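PDB 6ILS: ribokinase from Arabidopsis thaliana, which catalyses the ATP- and magnesium-dependent phosphorylation of D-ribose at O-5, giving D-ribose 5-phosphate and ADP. Local coordinates for residues G42-A47 and A257-T262; A282-S287 and L306-F311; A286-Q291 and S298-K303. One frame throughout, in Å; residues are numbered along the deposited sequence.

Contact 1 lies near the centre of the chain, and contacts 2 and 3 lie farther out on one side of it. Contact 1 joins helices 41-51 and 257-270 through buried amide-to-carboxylate hydrogen bonds beside the ribose. Contacts 2 and 3 share helix 275-289, with A286 and S287 in both, and set it against helix 302-312 and the segment leading into it. Contact 2, partly open at the surface, is apolar, alanine against leucine; contact 3 is buried and mixes a cation site, a bridging water and one apolar pair. T260 and A257 of contact 1 pack against C289 of contact 3, and all three contacts reach ATP.

Contact 1. Residues G42-A47 and A257-T262; sequences GANQAA and AGDTFT. With ATP (adenosine-5'-triphosphate), chain E; RIB (alpha-D-ribofuranose), chain F.
The carboxylate of D259 is held between N44 and Q45, one amide to each oxygen. N44 ND2 donates to D259 OD2 over 2.9 Å in an almost straight bond (176°), and Q45 NE2 donates to D259 OD1 at 3.1 Å. Both amides arrive on the anti side of their oxygen, about 30° out of the carboxylate plane. OD2 also takes the ribose hydroxyl, RIB O5 donating to D259 OD2 at 2.5 Å, while N44 ND2 makes a weak second bond to RIB O3. The carboxylate is thus fixed in rotation, with OD2 kept at the hydroxyl to be phosphorylated. With an alanine here in place of D259, the N44 and Q45 amides would probably each lose their carboxylate oxygen, and the ribose O5 its acceptor. Q45 reaches across by its extended chain, its CG lying 3.7 Å from D259 CB. Farther out, Q142 bonds Q45 OE1 and D167 weakly shares Q45 NE2. T262 OG1 donates back to G258 O at 3.0 Å and is also hydrogen-bonded to K225 NZ. G258 lets the triphosphate come close: its CA is 3.5 Å from ATP O2G, where a side chain would clash. A257 and F261 line the nucleotide's sugar. The axes of 42-47 and 257-262 cross at -49° and come within 8.4 Å. The GAGD sequence ending in D259, at the N-terminal turn of a helix beside the phosphates, is the PfkB-family arrangement of anion hole and probable catalytic base.

Contact 2. Residues A282-S287 and L306-F311; sequences AAAAAS and LKLLKF. With ATP (adenosine-5'-triphosphate), chain E.
Apolar packing carries this crossing, in which the methyl of A284 faces L308 and L309. A284 CB lies 3.7 Å from L309 CD2, and the other leucine follows at 4.2 Å from A284 CB to L308 CD2. L308 has CG anti to its own backbone N (chi1 -174°), and its CD2 branch reaches helix 275-289 between A284 and S287, 3.8 Å from S287 CB. The L309 side chain does not set out toward A284, but its end turns in, and CG and CD2 close over the A284 methyl. The axes of 282-287 and 306-311 approach to 9.0 Å at 113°, the A284 methyl lying between the first axis and the leucines. In the ribokinase fold this sets the C-terminal helix 302-312 on the outer side of helix 275-289, whose A286 and S287 border the nucleotide, S287 lying between L308 and the adenine. Van der Waals contact with a polar atom adds to this: L308 CD2 lies 3.6 Å from A284 O. The polar end of S287 is engaged outside the pair, OG bonding to I246 O, and R280 bonds L309 O. Toward the ligand the same helix presents small groups, with A286 CB 3.6 Å from ATP O3' and S287 CA 3.6 Å from ATP C2 of the adenine.

Contact 3. Residues A286-Q291 and S298-K303; sequences ASLCVQ and SMPDRK. With NA (sodium ion), chain G; ATP (adenosine-5'-triphosphate), chain E.
C289 and S298 meet at the edge of a sodium site, the backbone of one supplying a ligand and the side-chain hydroxyl of the other coming close to the ion, whose five protein ligands are all backbone oxygens. C289 O binds the sodium at 2.7 Å, together with the carbonyl oxygens of D253, T255, V292 and G294. S298 OG comes to 3.0 Å from the same ion, and C289 SG lies 3.2 Å from S298 OG. The serine hydroxyl gets there by standing between its own backbone N and carbonyl carbon (chi1 70°), from where it also bonds A295 O and G294 O. The sulfur, anti to its backbone N, packs on T260 and A257 of helix 257-270. A water donates to S298 O at 2.6 Å and weakly to L288 O, joining two carbonyls that do not meet directly. Next to it L288 lays its CB and CD1 against P300, with L288 CD1 3.8 Å from P300 CB, the two side chains passing at an angle. Q291 folds back on the helix, NE2 bonding S287 O at 3.1 Å from above the carbonyl plane. Farther along, D301 serves as N-cap of helix 302-312 and pairs with K303 in a salt bridge, K303 NZ to D301 OD2 at 2.8 Å. V290, meanwhile, touches the ATP sugar with CG1. A cage of carbonyl oxygens close to the active site is the monovalent-cation site of ribokinases, here filled by sodium and probably occupied by potassium in the cell.

Contact 1. Residues G42-A47 and A257-T262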
loop_
_atom_site.group_PDB
_atom_site.type_symbol
_atom_site.label_atom_id
_atom_site.label_comp_id
_atom_site.label_asym_id
_atom_site.label_seq_id
_atom_site.Cartn_x
_atom_site.Cartn_y
_atom_site.Cartn_z
ATOM N N GLY B 42 -2.650 -7.766 15.971
ATOM C CA GLY B 42 -2.376 -7.086 17.221
ATOM C C GLY B 42 -3.101 -5.758 17.313
ATOM O O GLY B 42 -3.739 -5.475 18.317
ATOM N N ALA B 43 -2.987 -4.935 16.270
ATOM C CA ALA B 43 -3.651 -3.633 16.288
ATOM C C ALA B 43 -5.170 -3.825 16.347
ATOM O O ALA B 43 -5.857 -3.074 17.031
ATOM C CB ALA B 43 -3.252 -2.779 15.052
ATOM N N ASN B 44 -5.682 -4.822 15.636
ATOM C CA ASN B 44 -7.127 -5.115 15.674
ATOM C C ASN B 44 -7.588 -5.424 17.079
ATOM O O ASN B 44 -8.618 -4.935 17.538
ATOM C CB ASN B 44 -7.494 -6.300 14.781
ATOM C CG ASN B 44 -7.433 -5.973 13.314
ATOM O OD1 ASN B 44 -7.345 -4.813 12.921
ATOM N ND2 ASN B 44 -7.529 -7.005 12.480
ATOM N N GLN B 45 -6.847 -6.295 17.761
ATOM C CA GLN B 45 -7.239 -6.691 19.106
ATOM C C GLN B 45 -7.165 -5.526 20.083
ATOM O O GLN B 45 -8.051 -5.370 20.931
ATOM C CB GLN B 45 -6.385 -7.890 19.541
ATOM C CG GLN B 45 -6.754 -9.091 18.680
ATOM C CD GLN B 45 -5.989 -10.356 19.020
ATOM O OE1 GLN B 45 -5.325 -10.440 20.054
ATOM N NE2 GLN B 45 -6.085 -11.346 18.146
ATOM N N ALA B 46 -6.139 -4.675 19.951
ATOM C CA ALA B 46 -6.032 -3.506 20.809
ATOM C C ALA B 46 -7.163 -2.521 20.522
ATOM O O ALA B 46 -7.763 -1.966 21.448
ATOM C CB ALA B 46 -4.673 -2.817 20.621
ATOM N N ALA B 47 -7.441 -2.291 19.238
ATOM C CA ALA B 47 -8.560 -1.404 18.886
ATOM C C ALA B 47 -9.878 -1.889 19.482
ATOM O O ALA B 47 -10.674 -1.098 20.007
ATOM C CB ALA B 47 -8.686 -1.267 17.384
ATOM N N ALA B 257 -13.078 -10.205 12.647
ATOM C CA ALA B 257 -14.069 -10.757 13.581
ATOM C C ALA B 257 -13.470 -11.752 14.572
ATOM O O ALA B 257 -13.874 -11.798 15.734
ATOM C CB ALA B 257 -15.207 -11.403 12.810
ATOM N N GLY B 258 -12.525 -12.568 14.123
ATOM C CA GLY B 258 -11.826 -13.444 15.042
ATOM C C GLY B 258 -11.033 -12.642 16.059
ATOM O O GLY B 258 -10.951 -13.008 17.227
ATOM N N ASP B 259 -10.435 -11.545 15.608
ATOM C CA ASP B 259 -9.697 -10.662 16.504
ATOM C C ASP B 259 -10.623 -10.034 17.527
ATOM O O ASP B 259 -10.288 -9.935 18.712
ATOM C CB ASP B 259 -8.975 -9.570 15.711
ATOM C CG ASP B 259 -7.893 -10.137 14.806
ATOM O OD1 ASP B 259 -7.183 -11.049 15.270
ATOM O OD2 ASP B 259 -7.772 -9.687 13.643
ATOM N N THR B 260 -11.799 -9.622 17.059
ATOM C CA THR B 260 -12.813 -9.041 17.925
ATOM C C THR B 260 -13.257 -10.062 18.967
ATOM O O THR B 260 -13.370 -9.755 20.166
ATOM C CB THR B 260 -14.014 -8.583 17.091
ATOM O OG1 THR B 260 -13.589 -7.528 16.203
ATOM C CG2 THR B 260 -15.128 -8.085 17.980
ATOM N N PHE B 261 -13.509 -11.282 18.500
ATOM C CA PHE B 261 -13.958 -12.352 19.396
ATOM C C PHE B 261 -12.956 -12.538 20.538
ATOM O O PHE B 261 -13.315 -12.568 21.721
ATOM C CB PHE B 261 -14.146 -13.671 18.632
ATOM C CG PHE B 261 -14.724 -14.777 19.494
ATOM C CD1 PHE B 261 -13.901 -15.592 20.259
ATOM C CD2 PHE B 261 -16.089 -14.961 19.565
ATOM C CE1 PHE B 261 -14.435 -16.589 21.075
ATOM C CE2 PHE B 261 -16.636 -15.958 20.376
ATOM C CZ PHE B 261 -15.800 -16.769 21.141
ATOM N N THR B 262 -11.688 -12.656 20.168
ATOM C CA THR B 262 -10.647 -12.966 21.151
ATOM C C THR B 262 -10.426 -11.802 22.112
ATOM O O THR B 262 -10.359 -11.985 23.324
ATOM C CB THR B 262 -9.309 -13.325 20.445
ATOM O OG1 THR B 262 -9.549 -14.368 19.493
ATOM C CG2 THR B 262 -8.293 -13.805 21.462
HETATM P PG ATP E . -10.680 -16.713 12.887
HETATM O O1G ATP E . -9.670 -16.790 13.973
HETATM O O2G ATP E . -10.750 -15.304 12.317
HETATM O O3G ATP E . -10.327 -17.624 11.751
HETATM P PB ATP E . -13.160 -18.035 12.799
HETATM O O1B ATP E . -14.298 -18.232 13.701
HETATM O O2B ATP E . -12.647 -19.359 12.463
HETATM O O3B ATP E . -12.071 -17.163 13.545
HETATM P PA ATP E . -14.774 -16.538 10.899
HETATM O O1A ATP E . -15.721 -17.538 10.245
HETATM O O2A ATP E . -14.384 -15.476 9.903
HETATM O O3A ATP E . -13.471 -17.287 11.402
HETATM O "O5'" ATP E . -15.510 -15.846 12.095
HETATM C "C5'" ATP E . -14.813 -14.953 12.941
HETATM C "C4'" ATP E . -15.761 -14.622 14.169
HETATM O "O4'" ATP E . -17.101 -14.067 13.639
HETATM C "C3'" ATP E . -16.036 -15.693 14.782
HETATM O "O3'" ATP E . -16.112 -15.450 16.198
HETATM C "C2'" ATP E . -17.530 -16.182 14.253
HETATM O "O2'" ATP E . -18.096 -17.031 15.293
HETATM C "C1'" ATP E . -18.178 -15.116 14.017
HETATM N N9 ATP E . -18.998 -15.270 12.801
HETATM C C8 ATP E . -18.869 -15.744 11.527
HETATM N N7 ATP E . -20.068 -15.584 10.904
HETATM C C5 ATP E . -20.935 -15.000 11.794
HETATM C C6 ATP E . -22.271 -14.620 11.676
HETATM N N6 ATP E . -23.128 -14.753 10.531
HETATM N N1 ATP E . -22.891 -14.069 12.718
HETATM C C2 ATP E . -22.215 -13.861 13.903
HETATM N N3 ATP E . -20.913 -14.222 14.030
HETATM C C4 ATP E . -20.277 -14.800 12.964
HETATM O O5 RIB F . -7.214 -10.856 11.492
HETATM C C5 RIB F . -7.133 -9.797 10.575
HETATM C C4 RIB F . -5.805 -9.491 10.300
HETATM O O4 RIB F . -5.007 -10.690 9.853
HETATM C C3 RIB F . -5.834 -8.568 9.006
HETATM O O3 RIB F . -6.030 -7.143 9.460
HETATM C C2 RIB F . -4.792 -8.833 8.357
HETATM O O2 RIB F . -3.807 -7.724 8.350
HETATM C C1 RIB F . -4.125 -10.213 9.015
HETATM O O1 RIB F . -2.950 -9.907 9.673
#

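Contact 2. Residues A282-S287 and L306-F311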
loop_
_atom_site.group_PDB
_atom_site.type_symbol
_atom_site.label_atom_id
_atom_site.label_comp_id
_atom_site.label_asym_id
_atom_site.label_seq_id
_atom_site.Cartn_x
_atom_site.Cartn_y
_atom_site.Cartn_z
ATOM N N ALA B 282 -18.179 -12.230 23.833
ATOM C CA ALA B 282 -17.332 -12.361 22.646
ATOM C C ALA B 282 -18.138 -12.637 21.381
ATOM O O ALA B 282 -17.883 -12.049 20.326
ATOM C CB ALA B 282 -16.263 -13.493 22.866
ATOM N N ALA B 283 -19.122 -13.532 21.482
ATOM C CA ALA B 283 -19.954 -13.869 20.328
ATOM C C ALA B 283 -20.742 -12.660 19.844
ATOM O O ALA B 283 -20.879 -12.440 18.642
ATOM C CB ALA B 283 -20.886 -15.012 20.679
ATOM N N ALA B 284 -21.258 -11.878 20.783
ATOM C CA ALA B 284 -22.016 -10.676 20.435
ATOM C C ALA B 284 -21.112 -9.668 19.750
ATOM O O ALA B 284 -21.499 -9.053 18.759
ATOM C CB ALA B 284 -22.652 -10.065 21.687
ATOM N N ALA B 285 -19.884 -9.526 20.240
ATOM C CA ALA B 285 -19.006 -8.508 19.662
ATOM C C ALA B 285 -18.593 -8.914 18.260
ATOM O O ALA B 285 -18.578 -8.079 17.359
ATOM C CB ALA B 285 -17.784 -8.272 20.542
ATOM N N ALA B 286 -18.276 -10.195 18.055
ATOM C CA ALA B 286 -17.940 -10.682 16.712
ATOM C C ALA B 286 -19.138 -10.553 15.748
ATOM O O ALA B 286 -18.963 -10.276 14.571
ATOM C CB ALA B 286 -17.468 -12.142 16.765
ATOM N N SER B 287 -20.343 -10.790 16.256
ATOM C CA SER B 287 -21.572 -10.620 15.448
ATOM C C SER B 287 -21.678 -9.215 14.871
ATOM O O SER B 287 -21.970 -9.024 13.681
ATOM C CB SER B 287 -22.815 -10.902 16.295
ATOM O OG SER B 287 -23.967 -10.980 15.468
ATOM N N LEU B 306 -23.550 -4.947 24.670
ATOM C CA LEU B 306 -24.488 -5.258 25.771
ATOM C C LEU B 306 -25.935 -5.236 25.257
ATOM O O LEU B 306 -26.702 -6.030 25.716
ATOM C CB LEU B 306 -24.282 -4.272 26.916
ATOM C CG LEU B 306 -22.944 -4.361 27.639
ATOM C CD1 LEU B 306 -22.872 -3.338 28.751
ATOM C CD2 LEU B 306 -22.716 -5.751 28.191
ATOM N N LYS B 307 -26.260 -4.349 24.328
ATOM C CA LYS B 307 -27.645 -4.286 23.803
ATOM C C LYS B 307 -27.924 -5.565 23.019
ATOM O O LYS B 307 -28.965 -6.106 23.177
ATOM C CB LYS B 307 -27.852 -3.044 22.944
ATOM C CG LYS B 307 -29.292 -2.747 22.567
ATOM C CD LYS B 307 -29.437 -1.616 21.579
ATOM C CE LYS B 307 -30.863 -1.156 21.344
ATOM N NZ LYS B 307 -31.090 -0.670 19.966
ATOM N N LEU B 308 -26.971 -6.013 22.217
ATOM C CA LEU B 308 -27.224 -7.234 21.455
ATOM C C LEU B 308 -27.406 -8.401 22.417
ATOM O O LEU B 308 -28.252 -9.263 22.202
ATOM C CB LEU B 308 -26.083 -7.510 20.467
ATOM C CG LEU B 308 -26.253 -8.680 19.495
ATOM C CD1 LEU B 308 -27.584 -8.604 18.668
ATOM C CD2 LEU B 308 -25.055 -8.751 18.558
ATOM N N LEU B 309 -26.634 -8.415 23.496
ATOM C CA LEU B 309 -26.766 -9.469 24.514
ATOM C C LEU B 309 -28.121 -9.471 25.193
ATOM O O LEU B 309 -28.697 -10.522 25.460
ATOM C CB LEU B 309 -25.685 -9.316 25.586
ATOM C CG LEU B 309 -24.281 -9.727 25.151
ATOM C CD1 LEU B 309 -23.266 -9.400 26.256
ATOM C CD2 LEU B 309 -24.268 -11.200 24.847
ATOM N N LYS B 310 -28.605 -8.280 25.508
ATOM C CA LYS B 310 -29.901 -8.133 26.136
ATOM C C LYS B 310 -30.982 -8.755 25.267
ATOM O O LYS B 310 -31.844 -9.472 25.767
ATOM C CB LYS B 310 -30.205 -6.658 26.378
ATOM C CG LYS B 310 -31.450 -6.411 27.208
ATOM C CD LYS B 310 -31.687 -4.925 27.417
ATOM C CE LYS B 310 -33.010 -4.685 28.123
ATOM N NZ LYS B 310 -33.300 -3.229 28.265
ATOM N N PHE B 311 -30.911 -8.496 23.962
ATOM C CA PHE B 311 -32.038 -8.817 23.080
ATOM C C PHE B 311 -31.896 -10.103 22.265
ATOM O O PHE B 311 -32.813 -10.461 21.514
ATOM C CB PHE B 311 -32.303 -7.620 22.158
ATOM C CG PHE B 311 -32.836 -6.429 22.897
ATOM C CD1 PHE B 311 -33.896 -6.579 23.789
ATOM C CD2 PHE B 311 -32.256 -5.180 22.755
ATOM C CE1 PHE B 311 -34.386 -5.490 24.505
ATOM C CE2 PHE B 311 -32.744 -4.087 23.467
ATOM C CZ PHE B 311 -33.805 -4.248 24.345
HETATM P PG ATP E . -10.680 -16.713 12.887
HETATM O O1G ATP E . -9.670 -16.790 13.973
HETATM O O2G ATP E . -10.750 -15.304 12.317
HETATM O O3G ATP E . -10.327 -17.624 11.751
HETATM P PB ATP E . -13.160 -18.035 12.799
HETATM O O1B ATP E . -14.298 -18.232 13.701
HETATM O O2B ATP E . -12.647 -19.359 12.463
HETATM O O3B ATP E . -12.071 -17.163 13.545
HETATM P PA ATP E . -14.774 -16.538 10.899
HETATM O O1A ATP E . -15.721 -17.538 10.245
HETATM O O2A ATP E . -14.384 -15.476 9.903
HETATM O O3A ATP E . -13.471 -17.287 11.402
HETATM O "O5'" ATP E . -15.510 -15.846 12.095
HETATM C "C5'" ATP E . -14.813 -14.953 12.941
HETATM C "C4'" ATP E . -15.761 -14.622 14.169
HETATM O "O4'" ATP E . -17.101 -14.067 13.639
HETATM C "C3'" ATP E . -16.036 -15.693 14.782
HETATM O "O3'" ATP E . -16.112 -15.450 16.198
HETATM C "C2'" ATP E . -17.530 -16.182 14.253
HETATM O "O2'" ATP E . -18.096 -17.031 15.293
HETATM C "C1'" ATP E . -18.178 -15.116 14.017
HETATM N N9 ATP E . -18.998 -15.270 12.801
HETATM C C8 ATP E . -18.869 -15.744 11.527
HETATM N N7 ATP E . -20.068 -15.584 10.904
HETATM C C5 ATP E . -20.935 -15.000 11.794
HETATM C C6 ATP E . -22.271 -14.620 11.676
HETATM N N6 ATP E . -23.128 -14.753 10.531
HETATM N N1 ATP E . -22.891 -14.069 12.718
HETATM C C2 ATP E . -22.215 -13.861 13.903
HETATM N N3 ATP E . -20.913 -14.222 14.030
HETATM C C4 ATP E . -20.277 -14.800 12.964
#

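Contact 3. Residues A286-Q291 and S298-K303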
loop_
_atom_site.group_PDB
_atom_site.type_symbol
_atom_site.label_atom_id
_atom_site.label_comp_id
_atom_site.label_asym_id
_atom_site.label_seq_id
_atom_site.Cartn_x
_atom_site.Cartn_y
_atom_site.Cartn_z
ATOM N N ALA B 286 -18.276 -10.195 18.055
ATOM C CA ALA B 286 -17.940 -10.682 16.712
ATOM C C ALA B 286 -19.138 -10.553 15.748
ATOM O O ALA B 286 -18.963 -10.276 14.571
ATOM C CB ALA B 286 -17.468 -12.142 16.765
ATOM N N SER B 287 -20.343 -10.790 16.256
ATOM C CA SER B 287 -21.572 -10.620 15.448
ATOM C C SER B 287 -21.678 -9.215 14.871
ATOM O O SER B 287 -21.970 -9.024 13.681
ATOM C CB SER B 287 -22.815 -10.902 16.295
ATOM O OG SER B 287 -23.967 -10.980 15.468
ATOM N N LEU B 288 -21.456 -8.224 15.724
ATOM C CA LEU B 288 -21.518 -6.834 15.270
ATOM C C LEU B 288 -20.409 -6.503 14.269
ATOM O O LEU B 288 -20.644 -5.798 13.272
ATOM C CB LEU B 288 -21.455 -5.895 16.460
ATOM C CG LEU B 288 -22.674 -6.011 17.375
ATOM C CD1 LEU B 288 -22.487 -5.190 18.636
ATOM C CD2 LEU B 288 -23.948 -5.580 16.627
ATOM N N CYS B 289 -19.212 -7.016 14.543
ATOM C CA CYS B 289 -18.050 -6.816 13.673
ATOM C C CYS B 289 -18.301 -7.235 12.223
ATOM O O CYS B 289 -17.839 -6.569 11.301
ATOM C CB CYS B 289 -16.840 -7.585 14.230
ATOM S SG CYS B 289 -15.356 -7.535 13.186
ATOM N N VAL B 290 -19.005 -8.340 12.010
ATOM C CA VAL B 290 -19.133 -8.856 10.655
ATOM C C VAL B 290 -20.157 -8.063 9.851
ATOM O O VAL B 290 -20.314 -8.297 8.658
ATOM C CB VAL B 290 -19.524 -10.360 10.620
ATOM C CG1 VAL B 290 -18.497 -11.212 11.406
ATOM C CG2 VAL B 290 -20.934 -10.594 11.145
ATOM N N GLN B 291 -20.842 -7.121 10.499
ATOM C CA GLN B 291 -21.890 -6.378 9.804
ATOM C C GLN B 291 -21.407 -5.036 9.254
ATOM O O GLN B 291 -22.195 -4.269 8.701
ATOM C CB GLN B 291 -23.084 -6.193 10.738
ATOM C CG GLN B 291 -23.567 -7.527 11.305
ATOM C CD GLN B 291 -24.845 -7.425 12.090
ATOM O OE1 GLN B 291 -25.841 -6.891 11.604
ATOM N NE2 GLN B 291 -24.832 -7.938 13.318
ATOM N N SER B 298 -14.894 -1.558 12.005
ATOM C CA SER B 298 -16.071 -2.351 12.349
ATOM C C SER B 298 -16.176 -2.695 13.839
ATOM O O SER B 298 -17.155 -3.310 14.265
ATOM C CB SER B 298 -16.087 -3.662 11.554
ATOM O OG SER B 298 -15.060 -4.523 12.022
ATOM N N MET B 299 -15.167 -2.337 14.615
ATOM C CA MET B 299 -15.190 -2.708 16.046
ATOM C C MET B 299 -16.358 -2.035 16.760
ATOM O O MET B 299 -16.505 -0.852 16.649
ATOM C CB MET B 299 -13.893 -2.392 16.772
ATOM C CG MET B 299 -13.413 -3.583 17.543
ATOM S SD MET B 299 -12.644 -4.696 16.399
ATOM C CE MET B 299 -11.396 -3.575 15.821
ATOM N N PRO B 300 -17.165 -2.781 17.527
ATOM C CA PRO B 300 -18.302 -2.196 18.187
ATOM C C PRO B 300 -17.994 -1.548 19.537
ATOM O O PRO B 300 -17.093 -1.909 20.173
ATOM C CB PRO B 300 -19.183 -3.421 18.407
ATOM C CG PRO B 300 -18.200 -4.509 18.674
ATOM C CD PRO B 300 -17.051 -4.208 17.751
ATOM N N ASP B 301 -18.828 -0.595 19.934
ATOM C CA ASP B 301 -18.674 -0.010 21.284
ATOM C C ASP B 301 -19.328 -0.943 22.302
ATOM O O ASP B 301 -20.161 -1.716 21.927
ATOM C CB ASP B 301 -19.190 1.425 21.376
ATOM C CG ASP B 301 -20.684 1.573 21.208
ATOM O OD1 ASP B 301 -21.381 0.563 21.160
ATOM O OD2 ASP B 301 -21.117 2.711 21.112
ATOM N N ARG B 302 -18.950 -0.808 23.562
ATOM C CA ARG B 302 -19.466 -1.690 24.622
ATOM C C ARG B 302 -20.998 -1.668 24.712
ATOM O O ARG B 302 -21.568 -2.712 24.847
ATOM C CB ARG B 302 -18.868 -1.352 25.982
ATOM C CG ARG B 302 -19.464 -2.247 27.047
ATOM C CD ARG B 302 -19.015 -2.011 28.449
ATOM N NE ARG B 302 -17.625 -2.303 28.398
ATOM C CZ ARG B 302 -17.062 -3.246 29.087
ATOM N NH1 ARG B 302 -17.772 -3.958 29.939
ATOM N NH2 ARG B 302 -15.776 -3.416 28.962
ATOM N N LYS B 303 -21.611 -0.494 24.665
ATOM C CA LYS B 303 -23.091 -0.414 24.798
ATOM C C LYS B 303 -23.772 -1.287 23.744
ATOM O O LYS B 303 -24.741 -1.914 24.065
ATOM C CB LYS B 303 -23.617 1.008 24.591
ATOM C CG LYS B 303 -22.776 2.135 25.127
ATOM C CD LYS B 303 -23.390 3.492 24.885
ATOM C CE LYS B 303 -22.538 4.372 24.009
ATOM N NZ LYS B 303 -22.921 4.232 22.594
HETATM NA NA NA G . -15.674 -6.439 9.738
HETATM P PG ATP E . -10.680 -16.713 12.887
HETATM O O1G ATP E . -9.670 -16.790 13.973
HETATM O O2G ATP E . -10.750 -15.304 12.317
HETATM O O3G ATP E . -10.327 -17.624 11.751
HETATM P PB ATP E . -13.160 -18.035 12.799
HETATM O O1B ATP E . -14.298 -18.232 13.701
HETATM O O2B ATP E . -12.647 -19.359 12.463
HETATM O O3B ATP E . -12.071 -17.163 13.545
HETATM P PA ATP E . -14.774 -16.538 10.899
HETATM O O1A ATP E . -15.721 -17.538 10.245
HETATM O O2A ATP E . -14.384 -15.476 9.903
HETATM O O3A ATP E . -13.471 -17.287 11.402
HETATM O "O5'" ATP E . -15.510 -15.846 12.095
HETATM C "C5'" ATP E . -14.813 -14.953 12.941
HETATM C "C4'" ATP E . -15.761 -14.622 14.169
HETATM O "O4'" ATP E . -17.101 -14.067 13.639
HETATM C "C3'" ATP E . -16.036 -15.693 14.782
HETATM O "O3'" ATP E . -16.112 -15.450 16.198
HETATM C "C2'" ATP E . -17.530 -16.182 14.253
HETATM O "O2'" ATP E . -18.096 -17.031 15.293
HETATM C "C1'" ATP E . -18.178 -15.116 14.017
HETATM N N9 ATP E . -18.998 -15.270 12.801
HETATM C C8 ATP E . -18.869 -15.744 11.527
HETATM N N7 ATP E . -20.068 -15.584 10.904
HETATM C C5 ATP E . -20.935 -15.000 11.794
HETATM C C6 ATP E . -22.271 -14.620 11.676
HETATM N N6 ATP E . -23.128 -14.753 10.531
HETATM N N1 ATP E . -22.891 -14.069 12.718
HETATM C C2 ATP E . -22.215 -13.861 13.903
HETATM N N3 ATP E . -20.913 -14.222 14.030
HETATM C C4 ATP E . -20.277 -14.800 12.964
HETATM O O HOH W 1 -19.648 -2.714 14.355
#